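Local coordinates for ATP-dependent kinase YFH7 (Saccharomyces cerevisiae, PDB 2GA8), which acts as an ATP-dependent kinase that hydrolyses ATP and could take part in endoplasmic reticulum membrane assembly, at residues A[61-67]-A[227-233]; A[161-166]-A[189-195]; A[268-274]-A[336-342]. One frame throughout, in Å; residues are numbered along the deposited sequence.

Contact 1: residues A[61-67]-A[227-233]; sequences NVIEVND and SKTFSQT. With SO4 (sulfate ion), chain E.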
loop_
_atom_site.group_PDB
_atom_site.type_symbol
_atom_site.label_atom_id
_atom_site.label_comp_id
_atom_site.label_asym_id
_atom_site.label_seq_id
_atom_site.Cartn_x
_atom_site.Cartn_y
_atom_site.Cartn_z
ATOM N N ASN A 61 7.628 -27.264 -14.158
ATOM C CA ASN A 61 6.601 -26.850 -15.106
ATOM C C ASN A 61 5.198 -26.879 -14.532
ATOM O O ASN A 61 4.228 -27.098 -15.254
ATOM C CB ASN A 61 6.683 -27.746 -16.340
ATOM C CG ASN A 61 8.061 -27.732 -16.963
ATOM O OD1 ASN A 61 8.529 -26.692 -17.425
ATOM N ND2 ASN A 61 8.729 -28.885 -16.967
ATOM N N VAL A 62 5.101 -26.627 -13.233
ATOM C CA VAL A 62 3.826 -26.656 -12.529
ATOM C C VAL A 62 2.919 -25.461 -12.811
ATOM O O VAL A 62 1.699 -25.567 -12.684
ATOM C CB VAL A 62 4.054 -26.742 -10.996
ATOM C CG1 VAL A 62 4.703 -25.456 -10.495
ATOM C CG2 VAL A 62 2.738 -27.001 -10.273
ATOM N N ILE A 63 3.507 -24.332 -13.191
ATOM C CA ILE A 63 2.718 -23.127 -13.439
ATOM C C ILE A 63 1.786 -23.189 -14.641
ATOM O O ILE A 63 2.188 -23.554 -15.747
ATOM C CB ILE A 63 3.617 -21.883 -13.589
ATOM C CG1 ILE A 63 4.357 -21.613 -12.275
ATOM C CG2 ILE A 63 2.768 -20.670 -13.968
ATOM C CD1 ILE A 63 5.331 -20.449 -12.343
ATOM N N GLU A 64 0.532 -22.822 -14.400
ATOM C CA GLU A 64 -0.487 -22.799 -15.440
ATOM C C GLU A 64 -1.343 -21.552 -15.282
ATOM O O GLU A 64 -1.740 -21.197 -14.170
ATOM C CB GLU A 64 -1.380 -24.035 -15.350
ATOM C CG GLU A 64 -0.664 -25.348 -15.605
ATOM C CD GLU A 64 -1.619 -26.522 -15.667
ATOM O OE1 GLU A 64 -2.565 -26.473 -16.482
ATOM O OE2 GLU A 64 -1.429 -27.495 -14.908
ATOM N N VAL A 65 -1.617 -20.881 -16.396
ATOM C CA VAL A 65 -2.444 -19.683 -16.368
ATOM C C VAL A 65 -3.781 -20.057 -17.000
ATOM O O VAL A 65 -3.842 -20.443 -18.169
ATOM C CB VAL A 65 -1.786 -18.527 -17.151
ATOM C CG1 VAL A 65 -2.667 -17.285 -17.084
ATOM C CG2 VAL A 65 -0.411 -18.224 -16.568
ATOM N N ASN A 66 -4.845 -19.953 -16.212
ATOM C CA ASN A 66 -6.187 -20.311 -16.660
ATOM C C ASN A 66 -7.009 -19.122 -17.138
ATOM O O ASN A 66 -6.506 -18.004 -17.242
ATOM C CB ASN A 66 -6.937 -20.999 -15.521
ATOM C CG ASN A 66 -6.113 -22.070 -14.850
ATOM O OD1 ASN A 66 -5.834 -23.116 -15.438
ATOM N ND2 ASN A 66 -5.707 -21.812 -13.610
ATOM N N ASP A 67 -8.284 -19.388 -17.415
ATOM C CA ASP A 67 -9.225 -18.374 -17.880
ATOM C C ASP A 67 -8.748 -17.718 -19.166
ATOM O O ASP A 67 -8.951 -16.525 -19.382
ATOM C CB ASP A 67 -9.434 -17.300 -16.808
ATOM C CG ASP A 67 -9.909 -17.877 -15.488
ATOM O OD1 ASP A 67 -10.813 -18.740 -15.504
ATOM O OD2 ASP A 67 -9.383 -17.460 -14.436
ATOM N N SER A 227 -0.032 -22.374 -8.022
ATOM C CA SER A 227 0.614 -22.508 -9.325
ATOM C C SER A 227 -0.346 -22.906 -10.435
ATOM O O SER A 227 -0.161 -22.523 -11.585
ATOM C CB SER A 227 1.751 -23.535 -9.256
ATOM O OG SER A 227 2.804 -23.080 -8.428
ATOM N N LYS A 228 -1.377 -23.666 -10.082
ATOM C CA LYS A 228 -2.355 -24.128 -11.060
ATOM C C LYS A 228 -3.568 -23.211 -11.185
ATOM O O LYS A 228 -4.480 -23.501 -11.951
ATOM C CB LYS A 228 -2.846 -25.531 -10.686
ATOM C CG LYS A 228 -1.770 -26.608 -10.655
ATOM C CD LYS A 228 -1.151 -26.808 -12.027
ATOM C CE LYS A 228 -0.198 -27.995 -12.038
ATOM N NZ LYS A 228 0.519 -28.100 -13.338
ATOM N N THR A 229 -3.579 -22.100 -10.454
ATOM C CA THR A 229 -4.737 -21.216 -10.481
ATOM C C THR A 229 -4.514 -19.746 -10.840
ATOM O O THR A 229 -5.350 -18.897 -10.519
ATOM C CB THR A 229 -5.489 -21.289 -9.137
ATOM O OG1 THR A 229 -4.579 -21.017 -8.064
ATOM C CG2 THR A 229 -6.090 -22.680 -8.944
ATOM N N PHE A 230 -3.396 -19.445 -11.490
ATOM C CA PHE A 230 -3.123 -18.083 -11.922
ATOM C C PHE A 230 -4.162 -17.806 -13.003
ATOM O O PHE A 230 -4.576 -18.727 -13.717
ATOM C CB PHE A 230 -1.714 -17.975 -12.514
ATOM C CG PHE A 230 -0.612 -18.048 -11.494
ATOM C CD1 PHE A 230 -0.474 -17.055 -10.523
ATOM C CD2 PHE A 230 0.318 -19.086 -11.529
ATOM C CE1 PHE A 230 0.575 -17.093 -9.605
ATOM C CE2 PHE A 230 1.372 -19.132 -10.616
ATOM C CZ PHE A 230 1.503 -18.134 -9.652
ATOM N N SER A 231 -4.587 -16.553 -13.130
ATOM C CA SER A 231 -5.600 -16.204 -14.121
ATOM C C SER A 231 -5.162 -15.147 -15.132
ATOM O O SER A 231 -4.610 -14.108 -14.769
ATOM C CB SER A 231 -6.870 -15.723 -13.420
ATOM O OG SER A 231 -7.844 -15.323 -14.369
ATOM N N GLN A 232 -5.433 -15.417 -16.405
ATOM C CA GLN A 232 -5.081 -14.491 -17.472
ATOM C C GLN A 232 -5.954 -13.232 -17.422
ATOM O O GLN A 232 -5.639 -12.228 -18.055
ATOM C CB GLN A 232 -5.254 -15.184 -18.828
ATOM C CG GLN A 232 -4.674 -14.423 -20.008
ATOM C CD GLN A 232 -3.180 -14.185 -19.867
ATOM O OE1 GLN A 232 -2.418 -15.107 -19.573
ATOM N NE2 GLN A 232 -2.755 -12.945 -20.085
ATOM N N THR A 233 -7.041 -13.281 -16.660
ATOM C CA THR A 233 -7.958 -12.141 -16.573
ATOM C C THR A 233 -7.504 -11.000 -15.670
ATOM O O THR A 233 -8.110 -9.932 -15.681
ATOM C CB THR A 233 -9.344 -12.573 -16.078
ATOM O OG1 THR A 233 -9.242 -13.036 -14.726
ATOM C CG2 THR A 233 -9.900 -13.678 -16.958
HETATM S S SO4 E . -8.949 -22.351 -19.344
HETATM O O1 SO4 E . -8.026 -21.365 -19.941
HETATM O O2 SO4 E . -10.294 -22.189 -19.930
HETATM O O3 SO4 E . -8.449 -23.712 -19.619
HETATM O O4 SO4 E . -9.025 -22.149 -17.885
HETATM O O HOH W 1 -8.091 -19.288 -11.994
#
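Val65-Asn66 and Phe230-Ser231 lie side by side as a short parallel ladder, in which Asn66 N donates to Phe230 O (2.8 Å) and Asn66 O receives Gln232 N (2.9 Å). One bond precedes the strands, from Glu64 N to Ser227 O, where helix 222-227 ends. The Asn66 amide adds a side-chain rung: ND2 reaches Lys228 O at 2.7 Å with a nearly straight N-H (165°), and the acceptor lies close to the amide plane. Lys228 turns the other way, back across residues 62-64. Its chain bends at chi2 (-63°) and runs extended beyond, which carries NZ between two acceptors, Val62 O at 2.9 Å and Glu64 OE2 at 2.6 Å. The latter is a salt bridge through the anti lone pair of the carboxylate oxygen, while Lys228 CE rests on the CG2 branch of Val62. This two-stranded parallel sheet stands apart from the five-stranded parallel sheet of the P-loop core, and it joins the chain that follows helix 47-58 to the chain leaving helix 222-227. Tyr52 of helix 47-58 packs on Ile63 and Phe230. Ile63 CG2 comes obliquely to Phe230 CD2 at 3.8 Å, and Glu64 O lies at the ring edge. Phe259 makes an edge-to-face pair with the same ring. At the C-terminal end of the ladder, Ser231 OG donates to the anti lone pair of Asp67 OD2 (2.6 Å) and accepts Thr233 N in an ST turn. Asp67 N donates a hydrogen bond to O4 (2.9 Å) of a sulfate, probably from the crystallisation liquor, which Arg68 NE also holds.

Contact 2: residues A[161-166]-A[189-195]; sequences MDGFHL and TFDSNNF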
loop_
_atom_site.group_PDB
_atom_site.type_symbol
_atom_site.label_atom_id
_atom_site.label_comp_id
_atom_site.label_asym_id
_atom_site.label_seq_id
_atom_site.Cartn_x
_atom_site.Cartn_y
_atom_site.Cartn_z
ATOM N N MET A 161 2.617 2.731 1.625
ATOM C CA MET A 161 1.662 3.831 1.583
ATOM C C MET A 161 2.369 5.116 1.129
ATOM O O MET A 161 1.736 6.057 0.654
ATOM C CB MET A 161 1.065 4.015 2.979
ATOM C CG MET A 161 -0.202 4.824 3.045
ATOM S SD MET A 161 -0.745 4.948 4.763
ATOM C CE MET A 161 0.072 6.389 5.235
ATOM N N ASP A 162 3.692 5.129 1.263
ATOM C CA ASP A 162 4.530 6.276 0.907
ATOM C C ASP A 162 4.321 6.862 -0.485
ATOM O O ASP A 162 4.436 8.073 -0.676
ATOM C CB ASP A 162 6.004 5.898 1.057
ATOM C CG ASP A 162 6.353 5.485 2.465
ATOM O OD1 ASP A 162 6.518 6.375 3.328
ATOM O OD2 ASP A 162 6.447 4.267 2.711
ATOM N N GLY A 163 4.032 6.002 -1.458
ATOM C CA GLY A 163 3.826 6.470 -2.811
ATOM C C GLY A 163 2.585 7.324 -2.965
ATOM O O GLY A 163 2.393 7.976 -3.989
ATOM N N PHE A 164 1.738 7.331 -1.944
ATOM C CA PHE A 164 0.514 8.114 -2.001
ATOM C C PHE A 164 0.636 9.435 -1.262
ATOM O O PHE A 164 -0.348 10.147 -1.058
ATOM C CB PHE A 164 -0.645 7.273 -1.471
ATOM C CG PHE A 164 -1.064 6.197 -2.424
ATOM C CD1 PHE A 164 -2.081 6.431 -3.344
ATOM C CD2 PHE A 164 -0.387 4.979 -2.467
ATOM C CE1 PHE A 164 -2.419 5.472 -4.300
ATOM C CE2 PHE A 164 -0.716 4.014 -3.418
ATOM C CZ PHE A 164 -1.733 4.263 -4.336
ATOM N N HIS A 165 1.859 9.762 -0.871
ATOM C CA HIS A 165 2.110 11.022 -0.195
ATOM C C HIS A 165 1.810 12.104 -1.234
ATOM O O HIS A 165 2.205 11.981 -2.395
ATOM C CB HIS A 165 3.581 11.100 0.226
ATOM C CG HIS A 165 3.841 12.056 1.344
ATOM N ND1 HIS A 165 3.476 11.794 2.647
ATOM C CD2 HIS A 165 4.417 13.280 1.353
ATOM C CE1 HIS A 165 3.816 12.817 3.411
ATOM N NE2 HIS A 165 4.389 13.732 2.650
ATOM N N LEU A 166 1.098 13.151 -0.839
ATOM C CA LEU A 166 0.798 14.218 -1.784
ATOM C C LEU A 166 2.113 14.889 -2.170
ATOM O O LEU A 166 3.025 14.997 -1.346
ATOM C CB LEU A 166 -0.158 15.232 -1.153
ATOM C CG LEU A 166 -1.554 14.674 -0.867
ATOM C CD1 LEU A 166 -2.378 15.689 -0.086
ATOM C CD2 LEU A 166 -2.225 14.312 -2.183
ATOM N N THR A 189 -1.987 14.565 4.548
ATOM C CA THR A 189 -0.989 14.869 3.522
ATOM C C THR A 189 -0.742 13.703 2.565
ATOM O O THR A 189 0.286 13.646 1.896
ATOM C CB THR A 189 0.370 15.319 4.141
ATOM O OG1 THR A 189 0.887 14.295 4.995
ATOM C CG2 THR A 189 0.191 16.605 4.931
ATOM N N PHE A 190 -1.704 12.786 2.499
ATOM C CA PHE A 190 -1.636 11.620 1.611
ATOM C C PHE A 190 -2.918 11.604 0.791
ATOM O O PHE A 190 -3.966 12.058 1.265
ATOM C CB PHE A 190 -1.601 10.315 2.410
ATOM C CG PHE A 190 -0.306 10.049 3.106
ATOM C CD1 PHE A 190 0.675 9.267 2.503
ATOM C CD2 PHE A 190 -0.078 10.546 4.387
ATOM C CE1 PHE A 190 1.861 8.979 3.167
ATOM C CE2 PHE A 190 1.104 10.265 5.060
ATOM C CZ PHE A 190 2.077 9.478 4.453
ATOM N N ASP A 191 -2.844 11.087 -0.431
ATOM C CA ASP A 191 -4.042 10.989 -1.258
ATOM C C ASP A 191 -4.789 9.746 -0.755
ATOM O O ASP A 191 -4.698 8.665 -1.346
ATOM C CB ASP A 191 -3.676 10.812 -2.738
ATOM C CG ASP A 191 -4.882 10.926 -3.650
ATOM O OD1 ASP A 191 -6.021 10.784 -3.159
ATOM O OD2 ASP A 191 -4.697 11.147 -4.860
ATOM N N SER A 192 -5.512 9.900 0.351
ATOM C CA SER A 192 -6.262 8.790 0.931
ATOM C C SER A 192 -7.338 8.291 -0.026
ATOM O O SER A 192 -7.699 7.110 0.005
ATOM C CB SER A 192 -6.915 9.214 2.253
ATOM O OG SER A 192 -7.836 10.265 2.045
ATOM N N ASN A 193 -7.845 9.197 -0.865
ATOM C CA ASN A 193 -8.877 8.881 -1.853
ATOM C C ASN A 193 -8.386 7.782 -2.797
ATOM O O ASN A 193 -9.060 6.769 -3.009
ATOM C CB ASN A 193 -9.201 10.110 -2.728
ATOM C CG ASN A 193 -9.484 11.376 -1.924
ATOM O OD1 ASN A 193 -8.915 11.597 -0.862
ATOM N ND2 ASN A 193 -10.347 12.234 -2.462
ATOM N N ASN A 194 -7.213 8.004 -3.382
ATOM C CA ASN A 194 -6.668 7.040 -4.325
ATOM C C ASN A 194 -6.127 5.782 -3.655
ATOM O O ASN A 194 -6.106 4.718 -4.271
ATOM C CB ASN A 194 -5.591 7.686 -5.209
ATOM C CG ASN A 194 -5.740 7.309 -6.674
ATOM O OD1 ASN A 194 -4.766 7.275 -7.429
ATOM N ND2 ASN A 194 -6.968 7.030 -7.085
ATOM N N PHE A 195 -5.684 5.883 -2.405
ATOM C CA PHE A 195 -5.198 4.687 -1.734
ATOM C C PHE A 195 -6.405 3.781 -1.491
ATOM O O PHE A 195 -6.343 2.567 -1.675
ATOM C CB PHE A 195 -4.531 5.014 -0.401
ATOM C CG PHE A 195 -3.823 3.838 0.198
ATOM C CD1 PHE A 195 -2.532 3.515 -0.207
ATOM C CD2 PHE A 195 -4.477 2.991 1.084
ATOM C CE1 PHE A 195 -1.904 2.360 0.260
ATOM C CE2 PHE A 195 -3.858 1.832 1.554
ATOM C CZ PHE A 195 -2.574 1.518 1.140
#
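Phe190 is sandwiched between Met161 and His165, with the Met161 methyl CE over the centre of one face (3.8 Å to the ring centroid) and His165 ND1 against the opposite face, 3.3 Å from Phe190 CZ. The imidazole stands on edge there, its plane at 88° to the phenyl ring, a T-shaped pair. This packing sits just past strand 156-160, an outer strand of the parallel sheet in 2-3-1-4-5 order that carries the P-loop kinase fold; the side chain of Asp162 in the same loop is about 6 Å from that of Ser38, part of the probable ATP site. Met161 also serves a second ring: its sulfur lies above the faces of both Phe190 and Phe195, at 5.2 and 5.3 Å from their centroids, two Met-aromatic contacts. Phe195, on the first turn of helix 192-206, aims its own edge at the face of Phe164, CD1 coming within 3.4 Å of Phe164 CD2 with the planes again nearly perpendicular. Trp277 of helix 275-285 also packs on Met161 and Phe190. Toward the polar border, His165 swings its CG away from the backbone N (chi1 -158°), and the imidazole lies with Thr189 O over its centre. That carbonyl also accepts Leu166 N, and Phe164 O receives Asp191 N at 2.7 Å, two backbone bonds flanking the His165-Phe190 bridge. Asp191 N-caps helix 192-206. OD2 takes Gly128 N, whereas Asn194 N donates to Asp191 OD1 at 3.0 Å from well above the carboxylate plane, 64° out of it.

Contact 3: residues A[268-274]-A[336-342]; sequences LYLLYDQ and DIDNHLI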
loop_
_atom_site.group_PDB
_atom_site.type_symbol
_atom_site.label_atom_id
_atom_site.label_comp_id
_atom_site.label_asym_id
_atom_site.label_seq_id
_atom_site.Cartn_x
_atom_site.Cartn_y
_atom_site.Cartn_z
ATOM N N LEU A 268 1.410 4.030 7.819
ATOM C CA LEU A 268 1.030 4.670 9.070
ATOM C C LEU A 268 -0.461 4.648 9.384
ATOM O O LEU A 268 -0.863 4.433 10.530
ATOM C CB LEU A 268 1.453 6.138 9.039
ATOM C CG LEU A 268 2.922 6.524 8.877
ATOM C CD1 LEU A 268 3.007 7.993 8.469
ATOM C CD2 LEU A 268 3.665 6.277 10.184
ATOM N N TYR A 269 -1.271 4.858 8.355
ATOM C CA TYR A 269 -2.706 5.003 8.549
ATOM C C TYR A 269 -3.676 3.953 8.036
ATOM O O TYR A 269 -4.872 4.233 7.886
ATOM C CB TYR A 269 -3.086 6.387 8.007
ATOM C CG TYR A 269 -2.188 7.475 8.574
ATOM C CD1 TYR A 269 -2.066 7.645 9.953
ATOM C CD2 TYR A 269 -1.430 8.296 7.739
ATOM C CE1 TYR A 269 -1.211 8.601 10.492
ATOM C CE2 TYR A 269 -0.564 9.267 8.275
ATOM C CZ TYR A 269 -0.465 9.405 9.655
ATOM O OH TYR A 269 0.385 10.337 10.206
ATOM N N LEU A 270 -3.194 2.736 7.808
ATOM C CA LEU A 270 -4.064 1.687 7.297
ATOM C C LEU A 270 -5.143 1.249 8.278
ATOM O O LEU A 270 -6.086 0.568 7.884
ATOM C CB LEU A 270 -3.237 0.472 6.872
ATOM C CG LEU A 270 -2.093 0.822 5.916
ATOM C CD1 LEU A 270 -1.371 -0.449 5.488
ATOM C CD2 LEU A 270 -2.645 1.565 4.712
ATOM N N LEU A 271 -5.001 1.640 9.546
ATOM C CA LEU A 271 -5.972 1.291 10.585
ATOM C C LEU A 271 -6.411 2.551 11.334
ATOM O O LEU A 271 -6.761 2.497 12.515
ATOM C CB LEU A 271 -5.352 0.296 11.575
ATOM C CG LEU A 271 -5.023 -1.097 11.025
ATOM C CD1 LEU A 271 -4.244 -1.883 12.068
ATOM C CD2 LEU A 271 -6.318 -1.822 10.642
ATOM N N TYR A 272 -6.407 3.673 10.622
ATOM C CA TYR A 272 -6.763 4.982 11.176
ATOM C C TYR A 272 -8.274 5.196 11.044
ATOM O O TYR A 272 -8.823 5.069 9.952
ATOM C CB TYR A 272 -5.984 6.052 10.410
ATOM C CG TYR A 272 -5.815 7.355 11.136
ATOM C CD1 TYR A 272 -4.891 7.484 12.176
ATOM C CD2 TYR A 272 -6.560 8.474 10.771
ATOM C CE1 TYR A 272 -4.711 8.702 12.829
ATOM C CE2 TYR A 272 -6.390 9.691 11.418
ATOM C CZ TYR A 272 -5.462 9.798 12.444
ATOM O OH TYR A 272 -5.279 11.006 13.072
ATOM N N ASP A 273 -8.936 5.534 12.152
ATOM C CA ASP A 273 -10.397 5.690 12.171
ATOM C C ASP A 273 -11.030 6.956 11.598
ATOM O O ASP A 273 -12.158 7.306 11.964
ATOM C CB ASP A 273 -10.926 5.488 13.603
ATOM C CG ASP A 273 -10.489 6.592 14.565
ATOM O OD1 ASP A 273 -10.064 7.671 14.106
ATOM O OD2 ASP A 273 -10.588 6.385 15.794
ATOM N N GLN A 274 -10.342 7.630 10.687
ATOM C CA GLN A 274 -10.889 8.846 10.109
ATOM C C GLN A 274 -10.965 8.812 8.593
ATOM O O GLN A 274 -10.219 8.081 7.934
ATOM C CB GLN A 274 -10.060 10.054 10.543
ATOM C CG GLN A 274 -10.061 10.290 12.039
ATOM C CD GLN A 274 -11.442 10.589 12.575
ATOM O OE1 GLN A 274 -12.132 11.481 12.077
ATOM N NE2 GLN A 274 -11.855 9.847 13.601
ATOM N N ASP A 336 -0.858 9.450 17.987
ATOM C CA ASP A 336 -2.011 9.707 17.135
ATOM C C ASP A 336 -2.548 8.405 16.541
ATOM O O ASP A 336 -3.756 8.162 16.548
ATOM C CB ASP A 336 -1.642 10.685 16.023
ATOM C CG ASP A 336 -2.854 11.207 15.288
ATOM O OD1 ASP A 336 -3.715 11.839 15.936
ATOM O OD2 ASP A 336 -2.951 10.984 14.066
ATOM N N ILE A 337 -1.649 7.567 16.034
ATOM C CA ILE A 337 -2.056 6.291 15.458
ATOM C C ILE A 337 -2.767 5.417 16.497
ATOM O O ILE A 337 -3.784 4.796 16.199
ATOM C CB ILE A 337 -0.834 5.532 14.876
ATOM C CG1 ILE A 337 -0.395 6.200 13.567
ATOM C CG2 ILE A 337 -1.180 4.066 14.628
ATOM C CD1 ILE A 337 0.977 5.744 13.077
ATOM N N ASP A 338 -2.242 5.377 17.719
ATOM C CA ASP A 338 -2.860 4.570 18.770
ATOM C C ASP A 338 -4.221 5.114 19.188
ATOM O O ASP A 338 -5.170 4.352 19.387
ATOM C CB ASP A 338 -1.953 4.488 20.005
ATOM C CG ASP A 338 -0.700 3.665 19.759
ATOM O OD1 ASP A 338 -0.709 2.810 18.846
ATOM O OD2 ASP A 338 0.291 3.864 20.492
ATOM N N ASN A 339 -4.318 6.433 19.321
ATOM C CA ASN A 339 -5.573 7.053 19.728
ATOM C C ASN A 339 -6.658 6.854 18.680
ATOM O O ASN A 339 -7.845 6.826 19.000
ATOM C CB ASN A 339 -5.385 8.552 19.978
ATOM C CG ASN A 339 -4.461 8.843 21.148
ATOM O OD1 ASN A 339 -4.316 8.027 22.056
ATOM N ND2 ASN A 339 -3.846 10.022 21.140
ATOM N N HIS A 340 -6.242 6.703 17.427
ATOM C CA HIS A 340 -7.186 6.532 16.331
ATOM C C HIS A 340 -7.241 5.129 15.736
ATOM O O HIS A 340 -7.766 4.932 14.641
ATOM C CB HIS A 340 -6.863 7.557 15.245
ATOM C CG HIS A 340 -7.217 8.957 15.629
ATOM N ND1 HIS A 340 -8.496 9.456 15.514
ATOM C CD2 HIS A 340 -6.474 9.949 16.173
ATOM C CE1 HIS A 340 -8.526 10.694 15.969
ATOM N NE2 HIS A 340 -7.311 11.018 16.376
ATOM N N LEU A 341 -6.716 4.149 16.465
ATOM C CA LEU A 341 -6.725 2.774 15.979
ATOM C C LEU A 341 -8.167 2.268 15.908
ATOM O O LEU A 341 -8.896 2.324 16.900
ATOM C CB LEU A 341 -5.898 1.881 16.911
ATOM C CG LEU A 341 -5.590 0.482 16.372
ATOM C CD1 LEU A 341 -4.688 0.607 15.147
ATOM C CD2 LEU A 341 -4.911 -0.362 17.445
ATOM N N ILE A 342 -8.588 1.788 14.738
ATOM C CA ILE A 342 -9.957 1.298 14.597
ATOM C C ILE A 342 -10.231 0.153 15.560
ATOM O O ILE A 342 -9.371 -0.699 15.795
ATOM C CB ILE A 342 -10.262 0.825 13.158
ATOM C CG1 ILE A 342 -9.260 -0.243 12.729
ATOM C CG2 ILE A 342 -10.238 2.008 12.213
ATOM C CD1 ILE A 342 -9.581 -0.855 11.387
HETATM O O HOH W 2 -4.516 4.189 13.545
HETATM O O HOH W 3 -11.353 4.022 16.859
#
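Leu271 and Ile342 meet in the tightest packing here, Leu271 CD2 lying 3.5 Å from Ile342 CD1, closer than usual for two methyls. Leu341 CD1 lies against Leu271 CB alongside, and Ile342 N bonds to Leu271 O. At the other end of the apolar side, Ile337 reaches across Leu268 and Tyr269, its CD1 at 4.0 Å from Leu268 CD2 and its CG1 meeting Tyr269 CE1 obliquely; Val30 of the central strand backs both Leu271 and Ile337. The polar side is more open and partly wet. Tyr272 turns its CG anti to the backbone N (chi1 -158°) and runs beside His340, whose CB sits over the phenol face in a CH-pi contact, while the two rings lean at 32°. The phenol hydroxyl donates to Asp336 OD2 at 2.5 Å, met on the syn side. His340 ND1 donates to Asp273 OD1 at 2.8 Å, with the carboxylate oxygen near the plane of the imidazole; Gln274 NE2 donates to the same Asp273 OD1 at 2.9 Å, from above the carboxylate plane. A water links Asp273 OD2 with Leu341 O. An alanine at Asp273 would remove the acceptor for both donors and would probably leave the imidazole of His340 freer to turn, with its ND1 lacking a mate. Asp273 N donates a backbone hydrogen bond to His340 O. The contact ties the end of helix 335-339 to the loop that follows a core strand of a P-loop kinase sheet, where Leu268 touches Pro33 of the probable ATP-binding loop.

How the contacts relate
From the N terminus the chain passes the probable ATP-binding loop and helix 47-58 before contact 1 opens; residues 227-233 return to it after 159 intervening residues. Contact 2 nests inside that long loop, closing a short one of 22 residues between the end of strand 156-160 and helix 192-206. Contact 3 follows in series: it starts after strand 262-267 and closes at the end of helix 335-339 and the turn after it, just before the edge strand 347-351. Contacts 2 and 3 touch, with Met161 CE 3.5 Å from Tyr269 CD2 and Phe195 CE2 3.4 Å from Leu270 CD2, which joins the loop after strand 156-160 and the start of helix 192-206 to the loop after the neighbouring strand 262-267. Contact 1 lies remote, its centre about 38 Å from that of contact 3.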